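Local coordinates for protein HTPA Reductase (PDB 5U5N) that probably catalyses the NAD(P)H-dependent reduction of hydroxytetrahydrodipicolinate to tetrahydrodipicolinate, the last step of tetrahydrodipicolinate formation from aspartate in lysine biosynthesis, at residues V78-P83 / Q245-A250; G107-L112 / I125-G130; M129-V134 / D271-G276. One frame throughout, in Å; residues are numbered along the deposited sequence.

Interaction 1: V78-P83 / Q245-A250. With NAD (nicotinamide-adenine-dinucleotide), chain C.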
loop_
_atom_site.group_PDB
_atom_site.type_symbol
_atom_site.label_atom_id
_atom_site.label_comp_id
_atom_site.label_asym_id
_atom_site.label_seq_id
_atom_site.Cartn_x
_atom_site.Cartn_y
_atom_site.Cartn_z
ATOM N N VAL A 78 -14.698 26.453 -6.717
ATOM C CA VAL A 78 -14.864 25.023 -6.764
ATOM C C VAL A 78 -16.033 24.702 -7.680
ATOM O O VAL A 78 -17.165 25.163 -7.403
ATOM C CB VAL A 78 -15.179 24.503 -5.369
ATOM C CG1 VAL A 78 -15.502 23.029 -5.421
ATOM C CG2 VAL A 78 -13.975 24.739 -4.447
ATOM N N ASP A 79 -15.763 23.963 -8.769
ATOM C CA ASP A 79 -16.743 23.601 -9.773
ATOM C C ASP A 79 -17.145 22.127 -9.680
ATOM O O ASP A 79 -16.342 21.247 -9.992
ATOM C CB ASP A 79 -16.201 23.921 -11.166
ATOM C CG ASP A 79 -17.266 23.888 -12.243
ATOM O OD1 ASP A 79 -17.707 22.787 -12.585
ATOM O OD2 ASP A 79 -17.682 24.983 -12.766
ATOM N N TYR A 80 -18.375 21.891 -9.203
ATOM C CA TYR A 80 -19.098 20.640 -9.346
ATOM C C TYR A 80 -20.446 20.943 -10.005
ATOM O O TYR A 80 -21.467 21.183 -9.325
ATOM C CB TYR A 80 -19.340 19.961 -8.007
ATOM C CG TYR A 80 -18.134 19.263 -7.453
ATOM C CD1 TYR A 80 -17.853 17.938 -7.795
ATOM C CD2 TYR A 80 -17.284 19.908 -6.557
ATOM C CE1 TYR A 80 -16.750 17.256 -7.263
ATOM C CE2 TYR A 80 -16.172 19.241 -6.016
ATOM C CZ TYR A 80 -15.909 17.917 -6.373
ATOM O OH TYR A 80 -14.793 17.277 -5.833
ATOM N N THR A 81 -20.419 20.908 -11.331
ATOM C CA THR A 81 -21.549 21.173 -12.174
ATOM C C THR A 81 -21.939 19.931 -12.959
ATOM O O THR A 81 -22.416 18.991 -12.384
ATOM C CB THR A 81 -21.275 22.414 -13.067
ATOM O OG1 THR A 81 -20.064 22.213 -13.828
ATOM C CG2 THR A 81 -21.124 23.647 -12.215
ATOM N N LEU A 82 -21.796 19.928 -14.269
ATOM C CA LEU A 82 -22.346 18.869 -15.091
ATOM C C LEU A 82 -21.400 18.777 -16.256
ATOM O O LEU A 82 -20.822 19.795 -16.655
ATOM C CB LEU A 82 -23.763 19.219 -15.601
ATOM C CG LEU A 82 -25.002 19.158 -14.694
ATOM C CD1 LEU A 82 -26.271 19.566 -15.403
ATOM C CD2 LEU A 82 -25.148 17.748 -14.153
ATOM N N PRO A 83 -21.220 17.565 -16.819
ATOM C CA PRO A 83 -20.308 17.410 -17.950
ATOM C C PRO A 83 -20.511 18.462 -19.044
ATOM O O PRO A 83 -19.544 19.002 -19.567
ATOM C CB PRO A 83 -20.610 15.999 -18.441
ATOM C CG PRO A 83 -21.018 15.271 -17.204
ATOM C CD PRO A 83 -21.748 16.273 -16.353
ATOM N N GLN A 245 -14.331 16.181 1.570
ATOM C CA GLN A 245 -13.115 16.394 2.383
ATOM C C GLN A 245 -11.861 16.562 1.503
ATOM O O GLN A 245 -11.023 17.385 1.805
ATOM C CB GLN A 245 -12.920 15.262 3.420
ATOM C CG GLN A 245 -14.001 15.214 4.488
ATOM C CD GLN A 245 -14.137 16.519 5.223
ATOM O OE1 GLN A 245 -13.149 17.094 5.610
ATOM N NE2 GLN A 245 -15.372 17.016 5.386
ATOM N N GLY A 246 -11.751 15.838 0.399
ATOM C CA GLY A 246 -10.630 16.035 -0.507
ATOM C C GLY A 246 -10.662 17.376 -1.213
ATOM O O GLY A 246 -9.626 18.008 -1.394
ATOM N N THR A 247 -11.843 17.834 -1.603
ATOM C CA THR A 247 -11.991 19.185 -2.161
ATOM C C THR A 247 -11.496 20.295 -1.181
ATOM O O THR A 247 -10.793 21.226 -1.585
ATOM C CB THR A 247 -13.443 19.476 -2.624
ATOM O OG1 THR A 247 -13.943 18.395 -3.421
ATOM C CG2 THR A 247 -13.437 20.727 -3.433
ATOM N N VAL A 248 -11.831 20.188 0.096
ATOM C CA VAL A 248 -11.313 21.146 1.079
ATOM C C VAL A 248 -9.767 21.174 1.086
ATOM O O VAL A 248 -9.130 22.210 1.043
ATOM C CB VAL A 248 -11.842 20.845 2.498
ATOM C CG1 VAL A 248 -11.125 21.684 3.556
ATOM C CG2 VAL A 248 -13.339 21.105 2.580
ATOM N N ASP A 249 -9.165 19.990 1.110
ATOM C CA ASP A 249 -7.700 19.864 1.069
ATOM C C ASP A 249 -7.108 20.437 -0.209
ATOM O O ASP A 249 -6.070 21.087 -0.174
ATOM C CB ASP A 249 -7.285 18.415 1.199
ATOM C CG ASP A 249 -7.796 17.776 2.493
ATOM O OD1 ASP A 249 -7.961 18.494 3.532
ATOM O OD2 ASP A 249 -8.016 16.527 2.456
ATOM N N ALA A 250 -7.776 20.195 -1.330
ATOM C CA ALA A 250 -7.310 20.729 -2.597
ATOM C C ALA A 250 -7.306 22.265 -2.518
ATOM O O ALA A 250 -6.363 22.907 -2.955
ATOM C CB ALA A 250 -8.181 20.217 -3.764
HETATM P PA NAD C . -26.082 17.283 -9.633
HETATM O O1A NAD C . -26.878 16.939 -10.879
HETATM O O2A NAD C . -26.599 16.950 -8.247
HETATM O O5B NAD C . -25.733 18.837 -9.616
HETATM C C5B NAD C . -25.011 19.475 -10.651
HETATM C C4B NAD C . -25.484 20.923 -10.655
HETATM O O4B NAD C . -24.751 21.711 -11.592
HETATM C C3B NAD C . -26.965 21.069 -11.002
HETATM O O3B NAD C . -27.693 21.450 -9.821
HETATM C C2B NAD C . -27.003 22.094 -12.147
HETATM O O2B NAD C . -28.133 22.991 -12.047
HETATM C C1B NAD C . -25.614 22.756 -12.053
HETATM N N9A NAD C . -25.040 23.378 -13.277
HETATM C C8A NAD C . -25.138 22.933 -14.547
HETATM N N7A NAD C . -24.481 23.758 -15.394
HETATM C C5A NAD C . -23.934 24.749 -14.666
HETATM C C6A NAD C . -23.126 25.957 -14.942
HETATM N N6A NAD C . -22.748 26.265 -16.201
HETATM N N1A NAD C . -22.759 26.741 -13.905
HETATM C C2A NAD C . -23.128 26.462 -12.636
HETATM N N3A NAD C . -23.877 25.379 -12.316
HETATM C C4A NAD C . -24.300 24.498 -13.269
HETATM O O3 NAD C . -24.604 16.668 -9.859
HETATM P PN NAD C . -23.671 16.090 -8.664
HETATM O O1N NAD C . -24.362 14.837 -8.178
HETATM O O2N NAD C . -23.353 17.206 -7.687
HETATM O O5D NAD C . -22.327 15.797 -9.508
HETATM C C5D NAD C . -21.679 16.873 -10.179
HETATM C C4D NAD C . -20.480 16.424 -11.004
HETATM O O4D NAD C . -19.414 16.058 -10.120
HETATM C C3D NAD C . -20.753 15.210 -11.903
HETATM O O3D NAD C . -20.138 15.365 -13.194
HETATM C C2D NAD C . -20.121 14.055 -11.151
HETATM O O2D NAD C . -19.627 13.019 -12.001
HETATM C C1D NAD C . -18.955 14.740 -10.452
HETATM N N1N NAD C . -18.396 14.027 -9.285
HETATM C C2N NAD C . -17.053 13.986 -9.206
HETATM C C3N NAD C . -16.391 13.360 -8.154
HETATM C C7N NAD C . -14.874 13.322 -8.110
HETATM O O7N NAD C . -14.333 12.408 -7.510
HETATM N N7N NAD C . -14.118 14.251 -8.719
HETATM C C4N NAD C . -17.168 12.758 -7.163
HETATM C C5N NAD C . -18.558 12.800 -7.249
HETATM C C6N NAD C . -19.158 13.447 -8.329
#

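Interaction 2: G107-L112 / I125-G130. With NAD (nicotinamide-adenine-dinucleotide), chain C.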
loop_
_atom_site.group_PDB
_atom_site.type_symbol
_atom_site.label_atom_id
_atom_site.label_comp_id
_atom_site.label_asym_id
_atom_site.label_seq_id
_atom_site.Cartn_x
_atom_site.Cartn_y
_atom_site.Cartn_z
ATOM N N GLY A 107 -16.875 16.108 -20.163
ATOM C CA GLY A 107 -16.378 17.202 -20.983
ATOM C C GLY A 107 -15.208 16.730 -21.795
ATOM O O GLY A 107 -14.830 15.571 -21.715
ATOM N N ASP A 108 -14.667 17.612 -22.621
ATOM C CA ASP A 108 -13.459 17.314 -23.390
ATOM C C ASP A 108 -12.270 17.567 -22.439
ATOM O O ASP A 108 -11.857 18.724 -22.202
ATOM C CB ASP A 108 -13.387 18.182 -24.653
ATOM C CG ASP A 108 -12.289 17.763 -25.607
ATOM O OD1 ASP A 108 -11.082 17.882 -25.269
ATOM O OD2 ASP A 108 -12.641 17.370 -26.749
ATOM N N ARG A 109 -11.715 16.481 -21.901
ATOM C CA ARG A 109 -10.682 16.581 -20.868
ATOM C C ARG A 109 -9.381 17.199 -21.424
ATOM O O ARG A 109 -8.665 17.885 -20.691
ATOM C CB ARG A 109 -10.421 15.218 -20.202
ATOM C CG ARG A 109 -11.651 14.443 -19.718
ATOM C CD ARG A 109 -12.486 15.177 -18.687
ATOM N NE ARG A 109 -11.734 15.412 -17.461
ATOM C CZ ARG A 109 -12.202 16.009 -16.359
ATOM N NH1 ARG A 109 -13.454 16.450 -16.293
ATOM N NH2 ARG A 109 -11.404 16.145 -15.307
ATOM N N GLU A 110 -9.094 16.980 -22.716
ATOM C CA GLU A 110 -7.910 17.566 -23.379
ATOM C C GLU A 110 -8.019 19.088 -23.519
ATOM O O GLU A 110 -7.063 19.800 -23.213
ATOM C CB GLU A 110 -7.639 16.920 -24.743
ATOM N N LYS A 111 -9.175 19.584 -23.969
ATOM C CA LYS A 111 -9.406 21.040 -24.067
ATOM C C LYS A 111 -9.381 21.707 -22.692
ATOM O O LYS A 111 -8.773 22.762 -22.536
ATOM C CB LYS A 111 -10.727 21.359 -24.773
ATOM N N LEU A 112 -10.047 21.080 -21.718
ATOM C CA LEU A 112 -10.018 21.487 -20.306
ATOM C C LEU A 112 -8.595 21.742 -19.778
ATOM O O LEU A 112 -8.262 22.852 -19.346
ATOM C CB LEU A 112 -10.719 20.424 -19.450
ATOM C CG LEU A 112 -10.660 20.490 -17.902
ATOM C CD1 LEU A 112 -11.182 21.811 -17.375
ATOM C CD2 LEU A 112 -11.453 19.365 -17.273
ATOM N N ILE A 125 -7.258 20.215 -11.462
ATOM C CA ILE A 125 -8.207 19.486 -12.265
ATOM C C ILE A 125 -8.009 18.033 -11.896
ATOM O O ILE A 125 -6.972 17.427 -12.210
ATOM C CB ILE A 125 -7.980 19.744 -13.776
ATOM C CG1 ILE A 125 -8.337 21.213 -14.069
ATOM C CG2 ILE A 125 -8.829 18.803 -14.627
ATOM C CD1 ILE A 125 -7.857 21.739 -15.396
ATOM N N ALA A 126 -8.990 17.483 -11.199
ATOM C CA ALA A 126 -8.884 16.106 -10.769
ATOM C C ALA A 126 -10.258 15.451 -10.810
ATOM O O ALA A 126 -11.167 15.841 -10.034
ATOM C CB ALA A 126 -8.302 16.055 -9.368
ATOM N N PRO A 127 -10.431 14.473 -11.707
ATOM C CA PRO A 127 -11.696 13.759 -11.777
ATOM C C PRO A 127 -11.930 12.706 -10.672
ATOM O O PRO A 127 -13.028 12.143 -10.611
ATOM C CB PRO A 127 -11.634 13.116 -13.165
ATOM C CG PRO A 127 -10.184 12.862 -13.383
ATOM C CD PRO A 127 -9.452 13.948 -12.674
ATOM N N GLN A 128 -10.926 12.429 -9.841
ATOM C CA GLN A 128 -11.117 11.658 -8.582
ATOM C C GLN A 128 -10.525 12.476 -7.419
ATOM O O GLN A 128 -9.322 12.649 -7.341
ATOM C CB GLN A 128 -10.477 10.268 -8.720
ATOM C CG GLN A 128 -10.230 9.467 -7.449
ATOM C CD GLN A 128 -11.464 9.005 -6.746
ATOM O OE1 GLN A 128 -12.009 9.694 -5.891
ATOM N NE2 GLN A 128 -11.884 7.801 -7.062
ATOM N N MET A 129 -11.391 12.971 -6.545
ATOM C CA MET A 129 -11.027 13.860 -5.439
ATOM C C MET A 129 -11.042 13.154 -4.098
ATOM O O MET A 129 -10.708 13.779 -3.078
ATOM C CB MET A 129 -11.967 15.086 -5.386
ATOM C CG MET A 129 -11.874 15.929 -6.635
ATOM S SD MET A 129 -10.423 16.995 -6.647
ATOM C CE MET A 129 -11.047 18.317 -5.625
ATOM N N GLY A 130 -11.443 11.883 -4.075
ATOM C CA GLY A 130 -11.284 11.079 -2.872
ATOM C C GLY A 130 -9.813 10.789 -2.662
ATOM O O GLY A 130 -9.335 9.703 -3.090
HETATM P PA NAD C . -26.082 17.283 -9.633
HETATM O O1A NAD C . -26.878 16.939 -10.879
HETATM O O2A NAD C . -26.599 16.950 -8.247
HETATM O O5B NAD C . -25.733 18.837 -9.616
HETATM C C5B NAD C . -25.011 19.475 -10.651
HETATM C C4B NAD C . -25.484 20.923 -10.655
HETATM O O4B NAD C . -24.751 21.711 -11.592
HETATM C C3B NAD C . -26.965 21.069 -11.002
HETATM O O3B NAD C . -27.693 21.450 -9.821
HETATM C C2B NAD C . -27.003 22.094 -12.147
HETATM O O2B NAD C . -28.133 22.991 -12.047
HETATM C C1B NAD C . -25.614 22.756 -12.053
HETATM N N9A NAD C . -25.040 23.378 -13.277
HETATM C C8A NAD C . -25.138 22.933 -14.547
HETATM N N7A NAD C . -24.481 23.758 -15.394
HETATM C C5A NAD C . -23.934 24.749 -14.666
HETATM C C6A NAD C . -23.126 25.957 -14.942
HETATM N N6A NAD C . -22.748 26.265 -16.201
HETATM N N1A NAD C . -22.759 26.741 -13.905
HETATM C C2A NAD C . -23.128 26.462 -12.636
HETATM N N3A NAD C . -23.877 25.379 -12.316
HETATM C C4A NAD C . -24.300 24.498 -13.269
HETATM O O3 NAD C . -24.604 16.668 -9.859
HETATM P PN NAD C . -23.671 16.090 -8.664
HETATM O O1N NAD C . -24.362 14.837 -8.178
HETATM O O2N NAD C . -23.353 17.206 -7.687
HETATM O O5D NAD C . -22.327 15.797 -9.508
HETATM C C5D NAD C . -21.679 16.873 -10.179
HETATM C C4D NAD C . -20.480 16.424 -11.004
HETATM O O4D NAD C . -19.414 16.058 -10.120
HETATM C C3D NAD C . -20.753 15.210 -11.903
HETATM O O3D NAD C . -20.138 15.365 -13.194
HETATM C C2D NAD C . -20.121 14.055 -11.151
HETATM O O2D NAD C . -19.627 13.019 -12.001
HETATM C C1D NAD C . -18.955 14.740 -10.452
HETATM N N1N NAD C . -18.396 14.027 -9.285
HETATM C C2N NAD C . -17.053 13.986 -9.206
HETATM C C3N NAD C . -16.391 13.360 -8.154
HETATM C C7N NAD C . -14.874 13.322 -8.110
HETATM O O7N NAD C . -14.333 12.408 -7.510
HETATM N N7N NAD C . -14.118 14.251 -8.719
HETATM C C4N NAD C . -17.168 12.758 -7.163
HETATM C C5N NAD C . -18.558 12.800 -7.249
HETATM C C6N NAD C . -19.158 13.447 -8.329
#

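Interaction 3: M129-V134 / D271-G276. With NAD (nicotinamide-adenine-dinucleotide), chain C.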
loop_
_atom_site.group_PDB
_atom_site.type_symbol
_atom_site.label_atom_id
_atom_site.label_comp_id
_atom_site.label_asym_id
_atom_site.label_seq_id
_atom_site.Cartn_x
_atom_site.Cartn_y
_atom_site.Cartn_z
ATOM N N MET A 129 -11.391 12.971 -6.545
ATOM C CA MET A 129 -11.027 13.860 -5.439
ATOM C C MET A 129 -11.042 13.154 -4.098
ATOM O O MET A 129 -10.708 13.779 -3.078
ATOM C CB MET A 129 -11.967 15.086 -5.386
ATOM C CG MET A 129 -11.874 15.929 -6.635
ATOM S SD MET A 129 -10.423 16.995 -6.647
ATOM C CE MET A 129 -11.047 18.317 -5.625
ATOM N N GLY A 130 -11.443 11.883 -4.075
ATOM C CA GLY A 130 -11.284 11.079 -2.872
ATOM C C GLY A 130 -9.813 10.789 -2.662
ATOM O O GLY A 130 -9.335 9.703 -3.090
ATOM N N LYS A 131 -9.127 11.731 -1.994
ATOM C CA LYS A 131 -7.662 11.724 -1.973
ATOM C C LYS A 131 -7.048 10.477 -1.349
ATOM O O LYS A 131 -5.968 10.088 -1.753
ATOM C CB LYS A 131 -7.052 12.982 -1.336
ATOM C CG LYS A 131 -6.947 12.976 0.168
ATOM C CD LYS A 131 -6.207 14.201 0.656
ATOM C CE LYS A 131 -5.845 13.994 2.126
ATOM N NZ LYS A 131 -5.144 15.165 2.679
ATOM N N GLN A 132 -7.723 9.865 -0.385
ATOM C CA GLN A 132 -7.161 8.656 0.260
ATOM C C GLN A 132 -7.180 7.488 -0.710
ATOM O O GLN A 132 -6.266 6.629 -0.687
ATOM C CB GLN A 132 -7.910 8.311 1.551
ATOM C CG GLN A 132 -7.643 9.292 2.693
ATOM C CD GLN A 132 -8.369 10.638 2.536
ATOM O OE1 GLN A 132 -9.273 10.771 1.693
ATOM N NE2 GLN A 132 -7.978 11.630 3.357
ATOM N N VAL A 133 -8.224 7.427 -1.530
ATOM C CA VAL A 133 -8.291 6.434 -2.601
ATOM C C VAL A 133 -7.195 6.719 -3.647
ATOM O O VAL A 133 -6.500 5.770 -4.092
ATOM C CB VAL A 133 -9.704 6.313 -3.218
ATOM C CG1 VAL A 133 -9.685 5.381 -4.419
ATOM C CG2 VAL A 133 -10.692 5.761 -2.192
ATOM N N VAL A 134 -6.979 7.993 -3.989
ATOM C CA VAL A 134 -5.917 8.352 -4.932
ATOM C C VAL A 134 -4.528 7.904 -4.397
ATOM O O VAL A 134 -3.688 7.420 -5.181
ATOM C CB VAL A 134 -5.882 9.865 -5.235
ATOM C CG1 VAL A 134 -4.642 10.254 -6.037
ATOM C CG2 VAL A 134 -7.145 10.287 -5.973
ATOM N N ASP A 271 -0.390 15.893 -6.564
ATOM C CA ASP A 271 0.344 17.075 -6.070
ATOM C C ASP A 271 -0.153 17.511 -4.697
ATOM O O ASP A 271 0.639 17.872 -3.886
ATOM C CB ASP A 271 0.217 18.255 -7.055
ATOM C CG ASP A 271 0.804 17.943 -8.431
ATOM O OD1 ASP A 271 1.866 17.290 -8.502
ATOM O OD2 ASP A 271 0.199 18.342 -9.435
ATOM N N VAL A 272 -1.471 17.485 -4.481
ATOM C CA VAL A 272 -2.096 17.832 -3.198
ATOM C C VAL A 272 -1.615 16.842 -2.117
ATOM O O VAL A 272 -1.242 17.253 -1.043
ATOM C CB VAL A 272 -3.650 17.841 -3.259
ATOM C CG1 VAL A 272 -4.294 18.114 -1.900
ATOM C CG2 VAL A 272 -4.171 18.846 -4.279
ATOM N N LEU A 273 -1.628 15.552 -2.419
ATOM C CA LEU A 273 -1.164 14.528 -1.451
ATOM C C LEU A 273 0.305 14.767 -1.050
ATOM O O LEU A 273 0.651 14.726 0.114
ATOM C CB LEU A 273 -1.367 13.128 -2.025
ATOM C CG LEU A 273 -2.823 12.664 -2.044
ATOM C CD1 LEU A 273 -3.041 11.502 -3.001
ATOM C CD2 LEU A 273 -3.328 12.288 -0.656
ATOM N N GLU A 274 1.135 15.058 -2.043
ATOM C CA GLU A 274 2.553 15.359 -1.837
ATOM C C GLU A 274 2.786 16.585 -0.955
ATOM O O GLU A 274 3.754 16.635 -0.231
ATOM C CB GLU A 274 3.286 15.534 -3.173
ATOM C CG GLU A 274 3.561 14.248 -3.937
ATOM C CD GLU A 274 3.883 14.482 -5.408
ATOM O OE1 GLU A 274 3.432 15.521 -5.966
ATOM O OE2 GLU A 274 4.535 13.629 -6.040
ATOM N N GLY A 275 1.884 17.578 -1.011
ATOM C CA GLY A 275 1.960 18.739 -0.116
ATOM C C GLY A 275 1.652 18.534 1.377
ATOM O O GLY A 275 1.793 19.463 2.161
ATOM N N GLY A 276 1.154 17.354 1.756
ATOM C CA GLY A 276 0.996 16.995 3.162
ATOM C C GLY A 276 -0.351 17.416 3.684
ATOM O O GLY A 276 -1.094 18.080 2.980
HETATM P PA NAD C . -26.082 17.283 -9.633
HETATM O O1A NAD C . -26.878 16.939 -10.879
HETATM O O2A NAD C . -26.599 16.950 -8.247
HETATM O O5B NAD C . -25.733 18.837 -9.616
HETATM C C5B NAD C . -25.011 19.475 -10.651
HETATM C C4B NAD C . -25.484 20.923 -10.655
HETATM O O4B NAD C . -24.751 21.711 -11.592
HETATM C C3B NAD C . -26.965 21.069 -11.002
HETATM O O3B NAD C . -27.693 21.450 -9.821
HETATM C C2B NAD C . -27.003 22.094 -12.147
HETATM O O2B NAD C . -28.133 22.991 -12.047
HETATM C C1B NAD C . -25.614 22.756 -12.053
HETATM N N9A NAD C . -25.040 23.378 -13.277
HETATM C C8A NAD C . -25.138 22.933 -14.547
HETATM N N7A NAD C . -24.481 23.758 -15.394
HETATM C C5A NAD C . -23.934 24.749 -14.666
HETATM C C6A NAD C . -23.126 25.957 -14.942
HETATM N N6A NAD C . -22.748 26.265 -16.201
HETATM N N1A NAD C . -22.759 26.741 -13.905
HETATM C C2A NAD C . -23.128 26.462 -12.636
HETATM N N3A NAD C . -23.877 25.379 -12.316
HETATM C C4A NAD C . -24.300 24.498 -13.269
HETATM O O3 NAD C . -24.604 16.668 -9.859
HETATM P PN NAD C . -23.671 16.090 -8.664
HETATM O O1N NAD C . -24.362 14.837 -8.178
HETATM O O2N NAD C . -23.353 17.206 -7.687
HETATM O O5D NAD C . -22.327 15.797 -9.508
HETATM C C5D NAD C . -21.679 16.873 -10.179
HETATM C C4D NAD C . -20.480 16.424 -11.004
HETATM O O4D NAD C . -19.414 16.058 -10.120
HETATM C C3D NAD C . -20.753 15.210 -11.903
HETATM O O3D NAD C . -20.138 15.365 -13.194
HETATM C C2D NAD C . -20.121 14.055 -11.151
HETATM O O2D NAD C . -19.627 13.019 -12.001
HETATM C C1D NAD C . -18.955 14.740 -10.452
HETATM N N1N NAD C . -18.396 14.027 -9.285
HETATM C C2N NAD C . -17.053 13.986 -9.206
HETATM C C3N NAD C . -16.391 13.360 -8.154
HETATM C C7N NAD C . -14.874 13.322 -8.110
HETATM O O7N NAD C . -14.333 12.408 -7.510
HETATM N N7N NAD C . -14.118 14.251 -8.719
HETATM C C4N NAD C . -17.168 12.758 -7.163
HETATM C C5N NAD C . -18.558 12.800 -7.249
HETATM C C6N NAD C . -19.158 13.447 -8.329
HETATM O O HOH W 1 -2.929 15.902 1.504
#

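Interaction 1: V78-P83 / Q245-A250
Thr247, on the buried side of helix 241-259, receives both Val78 and Tyr80 from the end of strand 76-79. Two residues earlier on the helix, Gln245 bonds through OE1 to Arg279. Thr247 itself splits its two branches between the partners. With chi1 at -48° the hydroxyl stands beside the backbone N and the methyl lies anti to it; CG2 then packs on Val78 CG1 at 3.7 Å, while OG1 accepts a hydrogen bond of 2.8 Å from Tyr80 OH. The proton of OG1 goes back to the carbonyl of Tyr243, one turn earlier. Farther along the helix, Asp249 forms a salt bridge with Arg279, and Ala250 touches Met129. The loop that Tyr80 opens is part of the dinucleotide pocket of this Rossmann domain. The ribose atom O4D of NAD lies in the plane of the Tyr80 ring at its edge, 3.4 Å from CD1, and Thr81 CG2 approaches adenine N3A at 3.3 Å. Thr81 OG1 in turn donates to the syn side of Asp79 OD1. A chain of hydrogen bonds, phenol to threonine to main-chain carbonyl, thus satisfies two buried hydroxyls and helps hold the end of the tyrosine near the cofactor.

Interaction 2: G107-L112 / I125-G130
Arg109 and Leu112, one turn apart on helix 109-119, meet Ile125 and Pro127 where strand 123-125 runs out into its loop. Arg109 does not stretch outward: its chain folds back at chi2 (-60°) and chi3 (-63°), laying one face of the guanidinium over its own helix neighbour, Leu112 CD2, 3.5 Å from the plane. NH2 then rests obliquely against Pro127 CB (3.7 Å) and Ile125 CG2, while NH1 is engaged by the carbonyls of Thr104 and Gly106. Strand 100-102, helix 109-119 and the parallel strand 123-125 form a beta-alpha-beta unit of the Rossmann fold, and the leucine-isoleucine pair packs its helix on its sheet. Leu112 and Ile125 lie alongside each other, pointing opposite ways, CD2 against CG2 at 3.8 Å and CD1 against CD1 at 3.9 Å. Ahead of the helix, Asp108 is the N-cap, its OD1 accepting from Lys111 N. Beyond Pro127 the loop turns to the nicotinamide, and Met129 N donates to the carboxamide oxygen O7N of NAD at 3.1 Å, with an angle of 162°. Gln128, bent at chi2, curls its OE1 back to Gly130 N at 2.9 Å, where a lone pair of OE1 meets the N-H within the amide plane.

Interaction 3: M129-V134 / D271-G276
Lys131 and Leu273 are brought together by two different torsions. The lysine CG sits between its backbone N and carbonyl carbon (chi1 84°), and from there the chain runs fully extended toward helix 269-274; the leucine CG lies anti to its own carbonyl carbon (chi1 -74°), which sends the fork of its methyls to the first turn of helix 131-146. Both leucine methyls rest on the carbonyl O of Lys131, CD1 at 3.5 Å and CD2 at 3.6 Å. Beyond it, Leu273 CD2 lies along the lysine methylenes, nearest to Lys131 CD at 3.7 Å, while CD1 meets Val134 CG1 at 3.7 Å. Replacing Leu273 by an alanine would probably leave the lysine methylenes and Val134 CG1 without their apolar partner and open a gap there, although the ammonium end would still be tethered by Asp249. The same leucine also packs on Phe147 of the second subunit, and Lys131 on Ala150 of that subunit, which places the contact at the dimer interface. At the far end, Lys131 NZ gives a hydrogen bond of 2.6 Å to a water that makes weak bonds to the carbonyls of Val272, in helix 269-274, and of Gly276, after it. NZ also forms a salt bridge with Asp249 of helix 241-259. Lys131 is thus used twice over: its hydrocarbon length packs as an apolar side chain between helices, while its ammonium tip is met by a carboxylate and a water, which would be expected to stabilise its positive charge.

Overall arrangement
Following the chain from the N terminus, the strand end at 78-83 comes first, and interaction 1 closes a long loop only at helix 241-259. Interaction 2 is a short local closure lying wholly within that loop, joining a Rossmann helix to the end of the next strand. Interaction 3 starts on Met129 and Gly130, where interaction 2 finishes, and closes at 271-276, beyond helix 241-259, so that it crosses interaction 1. Met129, shared by interactions 2 and 3, packs on Tyr80 and Thr247 and so links them to interaction 1. Together the three tie the Rossmann sheet to the C-terminal helices, with the start of helix 131-146 already touching the second subunit, and NAD borders all three.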